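Local coordinates for 3-methylaspartate ammonia-lyase (Citrobacter amalonaticus, PDB 1KKO), which catalyses the magnesium-dependent, reversible elimination of ammonia from (2S,3S)-3-methylaspartate to give mesaconate, at residues A[336-339]-A[340-343]; A[370-373]-A[374-378]; A[128-131]-A[132-136]; A[106-109]-A[110-113]; A[69-72]-A[73-77]. All blocks are in the same frame, centred on the assembly; numbering follows the deposited sequence.

Interaction 1. Residues A[336-339]-A[340-343]; sequences GGIH and NIVD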
loop_
_atom_site.group_PDB
_atom_site.type_symbol
_atom_site.label_atom_id
_atom_site.label_comp_id
_atom_site.label_asym_id
_atom_site.label_seq_id
_atom_site.Cartn_x
_atom_site.Cartn_y
_atom_site.Cartn_z
ATOM N N GLY A 336 21.628 5.262 -2.327
ATOM C CA GLY A 336 21.917 5.973 -1.086
ATOM C C GLY A 336 21.109 7.264 -1.014
ATOM O O GLY A 336 19.894 7.235 -1.083
ATOM N N GLY A 337 21.763 8.400 -0.856
ATOM C CA GLY A 337 21.034 9.643 -0.756
ATOM C C GLY A 337 20.266 9.928 -2.033
ATOM O O GLY A 337 20.778 9.735 -3.147
ATOM N N ILE A 338 19.060 10.471 -1.893
ATOM C CA ILE A 338 18.189 10.664 -3.048
ATOM C C ILE A 338 18.667 11.768 -3.979
ATOM O O ILE A 338 18.210 11.859 -5.103
ATOM C CB ILE A 338 16.732 10.889 -2.605
ATOM C CG1 ILE A 338 16.582 12.151 -1.766
ATOM C CG2 ILE A 338 16.206 9.653 -1.878
ATOM C CD1 ILE A 338 15.122 12.478 -1.440
ATOM N N HIS A 339 19.573 12.621 -3.512
ATOM C CA HIS A 339 20.185 13.595 -4.413
ATOM C C HIS A 339 20.895 12.851 -5.549
ATOM O O HIS A 339 20.987 13.358 -6.667
ATOM C CB HIS A 339 21.159 14.504 -3.690
ATOM C CG HIS A 339 22.285 13.794 -3.025
ATOM N ND1 HIS A 339 22.100 12.794 -2.095
ATOM C CD2 HIS A 339 23.625 13.959 -3.140
ATOM C CE1 HIS A 339 23.275 12.371 -1.668
ATOM N NE2 HIS A 339 24.218 13.059 -2.289
ATOM N N ASN A 340 21.377 11.641 -5.281
ATOM C CA ASN A 340 22.025 10.825 -6.300
ATOM C C ASN A 340 21.023 10.402 -7.370
ATOM O O ASN A 340 21.392 10.199 -8.524
ATOM C CB ASN A 340 22.697 9.592 -5.699
ATOM C CG ASN A 340 23.840 9.928 -4.775
ATOM O OD1 ASN A 340 23.956 9.375 -3.668
ATOM N ND2 ASN A 340 24.690 10.825 -5.208
ATOM N N ILE A 341 19.755 10.214 -7.003
ATOM C CA ILE A 341 18.745 9.894 -8.005
ATOM C C ILE A 341 18.590 11.069 -8.965
ATOM O O ILE A 341 18.506 10.878 -10.184
ATOM C CB ILE A 341 17.363 9.607 -7.388
ATOM C CG1 ILE A 341 17.400 8.476 -6.376
ATOM C CG2 ILE A 341 16.356 9.293 -8.489
ATOM C CD1 ILE A 341 16.145 8.456 -5.508
ATOM N N VAL A 342 18.492 12.274 -8.415
ATOM C CA VAL A 342 18.332 13.456 -9.247
ATOM C C VAL A 342 19.519 13.552 -10.205
ATOM O O VAL A 342 19.343 13.724 -11.405
ATOM C CB VAL A 342 18.229 14.753 -8.414
ATOM C CG1 VAL A 342 18.004 15.940 -9.324
ATOM C CG2 VAL A 342 17.098 14.667 -7.373
ATOM N N ASP A 343 20.725 13.429 -9.679
ATOM C CA ASP A 343 21.903 13.540 -10.537
ATOM C C ASP A 343 21.929 12.440 -11.587
ATOM O O ASP A 343 22.303 12.682 -12.730
ATOM C CB ASP A 343 23.173 13.497 -9.693
ATOM C CG ASP A 343 23.402 14.770 -8.919
ATOM O OD1 ASP A 343 22.934 15.846 -9.351
ATOM O OD2 ASP A 343 24.064 14.768 -7.871
#

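Interaction 2. Residues A[370-373]-A[374-378]; sequences TCVH and VALAA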
loop_
_atom_site.group_PDB
_atom_site.type_symbol
_atom_site.label_atom_id
_atom_site.label_comp_id
_atom_site.label_asym_id
_atom_site.label_seq_id
_atom_site.Cartn_x
_atom_site.Cartn_y
_atom_site.Cartn_z
ATOM N N THR A 370 8.047 10.161 -1.529
ATOM C CA THR A 370 9.171 11.065 -1.702
ATOM C C THR A 370 9.758 10.941 -3.100
ATOM O O THR A 370 10.118 11.938 -3.730
ATOM C CB THR A 370 10.230 10.800 -0.647
ATOM O OG1 THR A 370 9.655 10.953 0.660
ATOM C CG2 THR A 370 11.363 11.817 -0.717
ATOM N N CYS A 371 9.871 9.713 -3.590
ATOM C CA CYS A 371 10.353 9.479 -4.941
ATOM C C CYS A 371 9.494 10.167 -6.000
ATOM O O CYS A 371 10.012 10.565 -7.050
ATOM C CB CYS A 371 10.453 7.987 -5.243
ATOM S SG CYS A 371 11.895 7.178 -4.472
ATOM N N VAL A 372 8.190 10.284 -5.766
ATOM C CA VAL A 372 7.347 10.995 -6.710
ATOM C C VAL A 372 7.831 12.432 -6.911
ATOM O O VAL A 372 7.855 12.953 -8.032
ATOM C CB VAL A 372 5.869 10.987 -6.260
ATOM C CG1 VAL A 372 5.028 11.939 -7.102
ATOM C CG2 VAL A 372 5.313 9.582 -6.357
ATOM N N HIS A 373 8.235 13.077 -5.823
ATOM C CA HIS A 373 8.722 14.449 -5.913
ATOM C C HIS A 373 10.044 14.536 -6.648
ATOM O O HIS A 373 10.259 15.450 -7.438
ATOM C CB HIS A 373 8.812 15.069 -4.533
ATOM C CG HIS A 373 7.470 15.336 -3.934
ATOM N ND1 HIS A 373 6.920 16.601 -3.867
ATOM C CD2 HIS A 373 6.542 14.486 -3.434
ATOM C CE1 HIS A 373 5.711 16.510 -3.339
ATOM N NE2 HIS A 373 5.464 15.241 -3.057
ATOM N N VAL A 374 10.929 13.588 -6.394
ATOM C CA VAL A 374 12.175 13.527 -7.120
ATOM C C VAL A 374 11.906 13.403 -8.612
ATOM O O VAL A 374 12.519 14.114 -9.405
ATOM C CB VAL A 374 13.009 12.370 -6.606
ATOM C CG1 VAL A 374 14.184 12.083 -7.527
ATOM C CG2 VAL A 374 13.477 12.670 -5.174
ATOM N N ALA A 375 10.963 12.551 -9.001
ATOM C CA ALA A 375 10.666 12.317 -10.406
ATOM C C ALA A 375 10.028 13.521 -11.065
ATOM O O ALA A 375 10.354 13.877 -12.198
ATOM C CB ALA A 375 9.774 11.100 -10.556
ATOM N N LEU A 376 9.097 14.166 -10.383
ATOM C CA LEU A 376 8.417 15.308 -10.968
ATOM C C LEU A 376 9.396 16.420 -11.280
ATOM O O LEU A 376 9.193 17.170 -12.237
ATOM C CB LEU A 376 7.317 15.815 -10.049
ATOM C CG LEU A 376 6.040 14.980 -10.053
ATOM C CD1 LEU A 376 5.093 15.484 -8.984
ATOM C CD2 LEU A 376 5.370 15.018 -11.432
ATOM N N ALA A 377 10.450 16.519 -10.483
ATOM C CA ALA A 377 11.486 17.518 -10.703
ATOM C C ALA A 377 12.483 17.100 -11.781
ATOM O O ALA A 377 12.774 17.868 -12.689
ATOM C CB ALA A 377 12.225 17.801 -9.419
ATOM N N ALA A 378 12.994 15.882 -11.692
ATOM C CA ALA A 378 14.094 15.439 -12.546
ATOM C C ALA A 378 13.692 14.937 -13.921
ATOM O O ALA A 378 14.508 14.932 -14.835
ATOM C CB ALA A 378 14.927 14.390 -11.812
#

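Interaction 3. Residues A[128-131]-A[132-136]; sequences TAVR and YGLSQ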
loop_
_atom_site.group_PDB
_atom_site.type_symbol
_atom_site.label_atom_id
_atom_site.label_comp_id
_atom_site.label_asym_id
_atom_site.label_seq_id
_atom_site.Cartn_x
_atom_site.Cartn_y
_atom_site.Cartn_z
ATOM N N THR A 128 23.323 2.033 2.360
ATOM C CA THR A 128 22.523 2.797 1.415
ATOM C C THR A 128 21.122 3.079 1.947
ATOM O O THR A 128 20.582 4.132 1.671
ATOM C CB THR A 128 22.402 2.098 0.043
ATOM O OG1 THR A 128 22.039 0.724 0.221
ATOM C CG2 THR A 128 23.729 2.128 -0.696
ATOM N N ALA A 129 20.539 2.147 2.696
ATOM C CA ALA A 129 19.183 2.336 3.227
ATOM C C ALA A 129 19.121 3.494 4.200
ATOM O O ALA A 129 18.116 4.176 4.271
ATOM C CB ALA A 129 18.700 1.082 3.901
ATOM N N VAL A 130 20.171 3.670 4.994
ATOM C CA VAL A 130 20.239 4.770 5.950
ATOM C C VAL A 130 20.373 6.097 5.195
ATOM O O VAL A 130 19.683 7.062 5.484
ATOM C CB VAL A 130 21.390 4.574 6.939
ATOM C CG1 VAL A 130 21.578 5.827 7.812
ATOM C CG2 VAL A 130 21.133 3.349 7.778
ATOM N N ARG A 131 21.264 6.145 4.215
ATOM C CA ARG A 131 21.410 7.344 3.426
ATOM C C ARG A 131 20.098 7.649 2.692
ATOM O O ARG A 131 19.697 8.801 2.570
ATOM C CB ARG A 131 22.554 7.171 2.447
ATOM C CG ARG A 131 23.896 7.083 3.151
ATOM C CD ARG A 131 25.025 6.958 2.189
ATOM N NE ARG A 131 25.414 5.633 1.758
ATOM C CZ ARG A 131 25.860 5.355 0.522
ATOM N NH1 ARG A 131 25.873 6.273 -0.459
ATOM N NH2 ARG A 131 26.251 4.137 0.260
ATOM N N TYR A 132 19.421 6.604 2.218
ATOM C CA TYR A 132 18.142 6.767 1.541
ATOM C C TYR A 132 17.122 7.430 2.474
ATOM O O TYR A 132 16.520 8.446 2.128
ATOM C CB TYR A 132 17.650 5.398 1.096
ATOM C CG TYR A 132 16.482 5.337 0.147
ATOM C CD1 TYR A 132 16.432 6.115 -0.997
ATOM C CD2 TYR A 132 15.436 4.435 0.376
ATOM C CE1 TYR A 132 15.370 6.015 -1.877
ATOM C CE2 TYR A 132 14.383 4.310 -0.510
ATOM C CZ TYR A 132 14.353 5.106 -1.647
ATOM O OH TYR A 132 13.328 5.016 -2.562
ATOM N N GLY A 133 16.937 6.865 3.662
ATOM C CA GLY A 133 15.961 7.407 4.590
ATOM C C GLY A 133 16.308 8.779 5.137
ATOM O O GLY A 133 15.450 9.643 5.244
ATOM N N LEU A 134 17.561 8.974 5.531
ATOM C CA LEU A 134 17.976 10.273 6.029
ATOM C C LEU A 134 17.757 11.347 4.984
ATOM O O LEU A 134 17.252 12.422 5.274
ATOM C CB LEU A 134 19.447 10.274 6.431
ATOM C CG LEU A 134 19.837 9.440 7.645
ATOM C CD1 LEU A 134 21.338 9.525 7.838
ATOM C CD2 LEU A 134 19.117 9.903 8.905
ATOM N N SER A 135 18.143 11.056 3.752
ATOM C CA SER A 135 18.041 12.055 2.697
ATOM C C SER A 135 16.579 12.394 2.373
ATOM O O SER A 135 16.244 13.543 2.079
ATOM C CB SER A 135 18.802 11.603 1.461
ATOM O OG SER A 135 18.178 10.503 0.846
ATOM N N GLN A 136 15.686 11.406 2.450
ATOM C CA GLN A 136 14.265 11.686 2.268
ATOM C C GLN A 136 13.790 12.671 3.331
ATOM O O GLN A 136 13.133 13.641 3.032
ATOM C CB GLN A 136 13.415 10.431 2.402
ATOM C CG GLN A 136 13.539 9.404 1.298
ATOM C CD GLN A 136 12.990 8.092 1.780
ATOM O OE1 GLN A 136 11.944 8.064 2.434
ATOM N NE2 GLN A 136 13.693 7.006 1.500
#

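Interaction 4. Residues A[106-109]-A[110-113]; sequences VDAF and LPNA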
loop_
_atom_site.group_PDB
_atom_site.type_symbol
_atom_site.label_atom_id
_atom_site.label_comp_id
_atom_site.label_asym_id
_atom_site.label_seq_id
_atom_site.Cartn_x
_atom_site.Cartn_y
_atom_site.Cartn_z
ATOM N N VAL A 106 18.403 23.194 8.139
ATOM C CA VAL A 106 17.785 22.550 6.988
ATOM C C VAL A 106 17.276 23.546 5.958
ATOM O O VAL A 106 16.456 23.215 5.125
ATOM C CB VAL A 106 16.637 21.573 7.411
ATOM C CG1 VAL A 106 17.198 20.408 8.167
ATOM C CG2 VAL A 106 15.590 22.303 8.224
ATOM N N ASP A 107 17.757 24.788 5.996
ATOM C CA ASP A 107 17.307 25.741 4.994
ATOM C C ASP A 107 17.648 25.273 3.588
ATOM O O ASP A 107 16.964 25.623 2.646
ATOM C CB ASP A 107 17.914 27.115 5.221
ATOM C CG ASP A 107 17.247 27.859 6.344
ATOM O OD1 ASP A 107 16.228 27.364 6.891
ATOM O OD2 ASP A 107 17.676 28.970 6.740
ATOM N N ALA A 108 18.729 24.513 3.463
ATOM C CA ALA A 108 19.084 23.887 2.207
ATOM C C ALA A 108 19.117 22.380 2.412
ATOM O O ALA A 108 19.239 21.895 3.539
ATOM C CB ALA A 108 20.440 24.390 1.717
ATOM N N PHE A 109 19.051 21.664 1.299
ATOM C CA PHE A 109 19.060 20.207 1.299
ATOM C C PHE A 109 20.384 19.564 0.910
ATOM O O PHE A 109 20.870 18.679 1.600
ATOM C CB PHE A 109 17.979 19.724 0.343
ATOM C CG PHE A 109 18.047 18.256 0.009
ATOM C CD1 PHE A 109 17.922 17.304 1.000
ATOM C CD2 PHE A 109 18.196 17.833 -1.295
ATOM C CE1 PHE A 109 17.972 15.958 0.690
ATOM C CE2 PHE A 109 18.233 16.496 -1.599
ATOM C CZ PHE A 109 18.118 15.557 -0.606
ATOM N N LEU A 110 20.977 20.038 -0.182
ATOM C CA LEU A 110 22.131 19.349 -0.751
ATOM C C LEU A 110 23.343 19.196 0.164
ATOM O O LEU A 110 23.909 18.117 0.227
ATOM C CB LEU A 110 22.551 20.003 -2.067
ATOM C CG LEU A 110 22.055 19.335 -3.346
ATOM C CD1 LEU A 110 22.457 20.169 -4.549
ATOM C CD2 LEU A 110 22.609 17.910 -3.484
ATOM N N PRO A 111 23.787 20.249 0.851
ATOM C CA PRO A 111 24.929 20.084 1.751
ATOM C C PRO A 111 24.681 18.987 2.783
ATOM O O PRO A 111 25.553 18.169 3.034
ATOM C CB PRO A 111 25.094 21.472 2.387
ATOM C CG PRO A 111 24.521 22.380 1.416
ATOM C CD PRO A 111 23.337 21.650 0.794
ATOM N N ASN A 112 23.484 18.941 3.365
ATOM C CA ASN A 112 23.192 17.896 4.338
ATOM C C ASN A 112 23.174 16.509 3.687
ATOM O O ASN A 112 23.668 15.534 4.250
ATOM C CB ASN A 112 21.840 18.139 4.999
ATOM C CG ASN A 112 21.846 19.310 5.944
ATOM O OD1 ASN A 112 22.895 19.687 6.472
ATOM N ND2 ASN A 112 20.657 19.845 6.227
ATOM N N ALA A 113 22.571 16.427 2.513
ATOM C CA ALA A 113 22.524 15.146 1.807
ATOM C C ALA A 113 23.929 14.634 1.503
ATOM O O ALA A 113 24.228 13.456 1.708
ATOM C CB ALA A 113 21.730 15.276 0.534
HETATM O O HOH W 1 18.176 19.465 4.739
HETATM O O HOH W 2 21.953 21.258 3.642
#

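Interaction 5. Residues A[69-72]-A[73-77]; sequences CAAV and QYSGA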
loop_
_atom_site.group_PDB
_atom_site.type_symbol
_atom_site.label_atom_id
_atom_site.label_comp_id
_atom_site.label_asym_id
_atom_site.label_seq_id
_atom_site.Cartn_x
_atom_site.Cartn_y
_atom_site.Cartn_z
ATOM N N CYS A 69 14.169 4.647 5.949
ATOM C CA CYS A 69 15.298 3.818 5.598
ATOM C C CYS A 69 14.735 2.482 5.141
ATOM O O CYS A 69 14.036 1.821 5.911
ATOM C CB CYS A 69 16.198 3.601 6.807
ATOM S SG CYS A 69 16.821 5.122 7.561
ATOM N N ALA A 70 15.062 2.071 3.916
ATOM C CA ALA A 70 14.530 0.842 3.338
ATOM C C ALA A 70 15.531 0.317 2.330
ATOM O O ALA A 70 16.326 1.088 1.782
ATOM C CB ALA A 70 13.193 1.096 2.663
ATOM N N ALA A 71 15.465 -0.983 2.081
ATOM C CA ALA A 71 16.383 -1.665 1.190
ATOM C C ALA A 71 15.614 -2.604 0.275
ATOM O O ALA A 71 14.484 -3.010 0.577
ATOM C CB ALA A 71 17.396 -2.421 1.984
ATOM N N VAL A 72 16.243 -2.988 -0.830
ATOM C CA VAL A 72 15.551 -3.799 -1.817
ATOM C C VAL A 72 15.289 -5.228 -1.362
ATOM O O VAL A 72 15.927 -5.747 -0.450
ATOM C CB VAL A 72 16.293 -3.813 -3.178
ATOM C CG1 VAL A 72 16.542 -2.390 -3.676
ATOM C CG2 VAL A 72 17.569 -4.576 -3.092
ATOM N N GLN A 73 14.330 -5.851 -2.026
ATOM C CA GLN A 73 13.955 -7.227 -1.751
ATOM C C GLN A 73 15.170 -8.146 -1.802
ATOM O O GLN A 73 15.425 -8.907 -0.876
ATOM C CB GLN A 73 12.914 -7.676 -2.780
ATOM C CG GLN A 73 12.537 -9.171 -2.700
ATOM C CD GLN A 73 11.436 -9.582 -3.680
ATOM O OE1 GLN A 73 10.882 -10.686 -3.571
ATOM N NE2 GLN A 73 11.116 -8.723 -4.621
ATOM N N TYR A 74 15.912 -8.080 -2.899
ATOM C CA TYR A 74 17.072 -8.946 -3.077
ATOM C C TYR A 74 18.327 -8.253 -2.539
ATOM O O TYR A 74 19.298 -8.011 -3.264
ATOM C CB TYR A 74 17.191 -9.362 -4.550
ATOM C CG TYR A 74 15.952 -10.084 -5.069
ATOM C CD1 TYR A 74 15.469 -11.216 -4.431
ATOM C CD2 TYR A 74 15.246 -9.607 -6.160
ATOM C CE1 TYR A 74 14.334 -11.877 -4.902
ATOM C CE2 TYR A 74 14.114 -10.248 -6.617
ATOM C CZ TYR A 74 13.661 -11.381 -5.991
ATOM O OH TYR A 74 12.514 -12.007 -6.459
ATOM N N SER A 75 18.313 -7.963 -1.244
ATOM C CA SER A 75 19.424 -7.302 -0.581
ATOM C C SER A 75 20.625 -8.239 -0.505
ATOM O O SER A 75 20.485 -9.462 -0.414
ATOM C CB SER A 75 19.027 -6.843 0.824
ATOM O OG SER A 75 18.300 -5.622 0.800
ATOM N N GLY A 76 21.823 -7.667 -0.560
ATOM C CA GLY A 76 23.027 -8.464 -0.509
ATOM C C GLY A 76 23.344 -9.131 -1.834
ATOM O O GLY A 76 24.377 -9.788 -1.933
ATOM N N ALA A 77 22.483 -8.976 -2.839
ATOM C CA ALA A 77 22.709 -9.549 -4.162
ATOM C C ALA A 77 23.260 -8.487 -5.105
ATOM O O ALA A 77 23.006 -7.299 -4.926
ATOM C CB ALA A 77 21.395 -10.108 -4.736
#

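Interaction 1. Residues A[336-339]-A[340-343]
Ile338 and Ile341 meet where a loop turns into helix 339-351, a worked example of how an opening helical turn makes its own apolar contact. The Ile341 side chain can be followed outward. Its CB lies 3.3 Å from Ile338 O; CG1, set anti to its own carbonyl carbon (chi1 -57°), runs back toward the loop and comes 4.1 Å from Ile338 CA. At the tip, CD1 rests against both CB and the CG2 branch of Ile338, 3.8 Å from CG2.

In the main chain the turn passes into helix. Gly337 O accepts Asn340 N at 2.9 Å. Ile338 O is shared by two weak bonds, from Ile341 N and Val342 N. A straighter helical bond follows, Asp343 N to His339 O at 3.0 Å (167°). The His339 ring is folded back so that its face lies over Asn340 N, with CG 3.2 Å from that nitrogen, and its side chain runs alongside that of Asn340.

Around the turn, Ile338 packs on Thr370 and Val374 of helix 365-378 and on Tyr132 and Leu139 of helix 128-146. His339 packs on Leu110 and Ala113 of helix 110-118, so this barrel helix begins wedged between barrel and N-terminal helices, next after strand 327-330.

Interaction 2. Residues A[370-373]-A[374-378]
Val372 and Leu376 lie one turn apart on helix 365-378, the helix of a beta-alpha-beta unit that joins strands 354-357 and 382-384 of the TIM barrel. Its interactions sort into three kinds.

The first is the main-chain ladder. Four consecutive i to i+4 bonds cross from 370-373 to 374-378: Val374 N to Thr370 O, Ala375 N to Cys371 O, Leu376 N to Val372 O and Ala377 N to His373 O. The middle two are the shorter, with Ala375 N 2.9 Å from Cys371 O, and the last is the most bent, at 149°. Cys371 O is also reached by Gln357 NE2, a side chain from the end of the preceding strand.

The second kind is apolar. Val372 and Leu376 run side by side in the same direction, toward helix 392-410, where Val398, Met402 and Thr405 receive them. Val374 leaves on another side of the helix and packs on Ile341 and Val342 of helix 339-351. The small Ala377 lets helix 150-157 come close through Val154 and Cys155.

The third is polar and reaches outward. Buried His373 uses both ring nitrogens: NE2 bonds to Glu401 OE2 and ND1 to Thr151 N, which would fix the rotation of the ring. Thr370 OG1 turns back to Ile366 O within its own helix.

In the apolar pair, Val372 holds CG1 anti to its backbone N (chi1 170°), and this methyl meets Leu376 CD1 at 4.0 Å, while Leu376 CG passes 3.4 Å from Val372 O.

Interaction 3. Residues A[128-131]-A[132-136]
Arg131 O has two groups of Ser135 close to it. Ser135 N bonds to it at 3.0 Å in ordinary helical fashion, and Ser135 OG lies 2.9 Å from it, because the hydroxyl sits between its own backbone N and carbonyl carbon (chi1 69°). That OG is equally near Tyr132 O, and its one proton cannot be assigned to either carbonyl. Ser135 OG also accepts Ile338 N, so a buried serine ties this helix to the barrel.

Three further i to i+4 bonds complete the turn, the shortest from Tyr132 N to Thr128 O at 2.8 Å. On the side facing helix 86-101, Val130 and Leu134 lie alongside each other, CG1 of the valine 3.7 Å from CD1 of the leucine. On another side the Tyr132 ring carries Gln136 NE2 over its centre, 3.3 Å above the plane.

Tyr132 OH bonds to Glu363 and Thr332, while its side chain is about 6 Å from that of Thr360, assigned to substrate binding. A helix of the N-terminal domain laid against the barrel near the active site is in keeping with the two-domain plan of the enolase superfamily.

Interaction 4. Residues A[106-109]-A[110-113]
Phe109 CG stands anti to its backbone N (chi1 168°), a setting that brings the ring against Ala113, one turn on. Asn112 takes another course: its CG lies anti to the carbonyl carbon (chi1 -71°), and the amide reaches back to Val106 and Ala108, crossing the valine side chain at about a right angle.

The result for the phenylalanine is a CH-pi contact. Ala113 CB sits over one face of the ring, 4.1 Å from its centroid and 24° off the normal, displaced toward the CE1 and CZ rim. The same two residues are joined through the main chain, Ala113 N bonding to Phe109 O at 3.0 Å, so ring and backbone hold this turn together.

This is the N-terminal start of helix 110-118 in the N-terminal domain. Pro111 fits such a first turn, where a missing N-H costs no helical bond, and its CD touches Ala108 CB at 4.1 Å. Just before it, the N-H groups of Phe109 and Leu110 both bond to the carboxylate of Glu157, one to each oxygen, whose negative charge would probably interact favourably with the positive end of the helix dipole.

Two waters bridge the loop and the helix. Water 1 donates to Ala108 O at 2.9 Å and accepts from Asn112 ND2, also at 2.9 Å. Water 2 accepts from Asn112 N at 2.8 Å and makes a weak bond to the same Ala108 O. The amide is further held by direct bonds, OD1 to Arg104 NH1 and ND2 to Asp105 O.

Interaction 5. Residues A[69-72]-A[73-77]
The flat carbonyl group of Val72 receives the hydroxyl of Ser75 not far from its plane, the donor tilted 16°: Ser75 OG gives its proton to Val72 O at 2.7 Å. A second flat group, the Tyr74 ring, has Gln73 CG over the centre of one face, 3.9 Å above the plane.

Ser75 OG stands anti to its own carbonyl carbon (chi1 -81°), which turns it back along the chain. There it also touches Ala71 CB, at 3.5 Å. Val72 CG2 comes 3.8 Å from Tyr74 C.

The chain folds back in two steps. Tyr74 is the centre of an inverse gamma turn with a weak bond from Ser75 N to Gln73 O, and a type II beta turn follows from Tyr74 to Ala77, Gly76 taking the positive phi.

The loop borders the active site: Val72 touches Lys331, the proton acceptor, and Gln73 N bonds to Thr360 OG1, probably of a substrate-binding residue. The turns' own backbone bonds are weak, so the serine-to-carbonyl bond is the firmer link within the loop, which also bonds to Thr360 beside the catalytic lysine.

In the fold
Along the chain the order is interaction 5, 4, 3, 1, 2: the first three belong to the N-terminal domain, the last two to the TIM barrel. Interaction 3 is the hub, touching every other contact, with centres about 10, 15, 14 and 13 Å from those of interactions 1, 2, 4 and 5; it meets interaction 5 through Ala129 and Ala70. Interaction 1 touches interactions 2, 3 and 4, so helices 339-351, 365-378, 128-146 and 110-118 converge around its loop. Interactions 4 and 5 lie farthest apart, about 26 Å between centres. Together they trace the interface between the domains, from the outlying helix 110-118 to the loop beside the catalytic lysine.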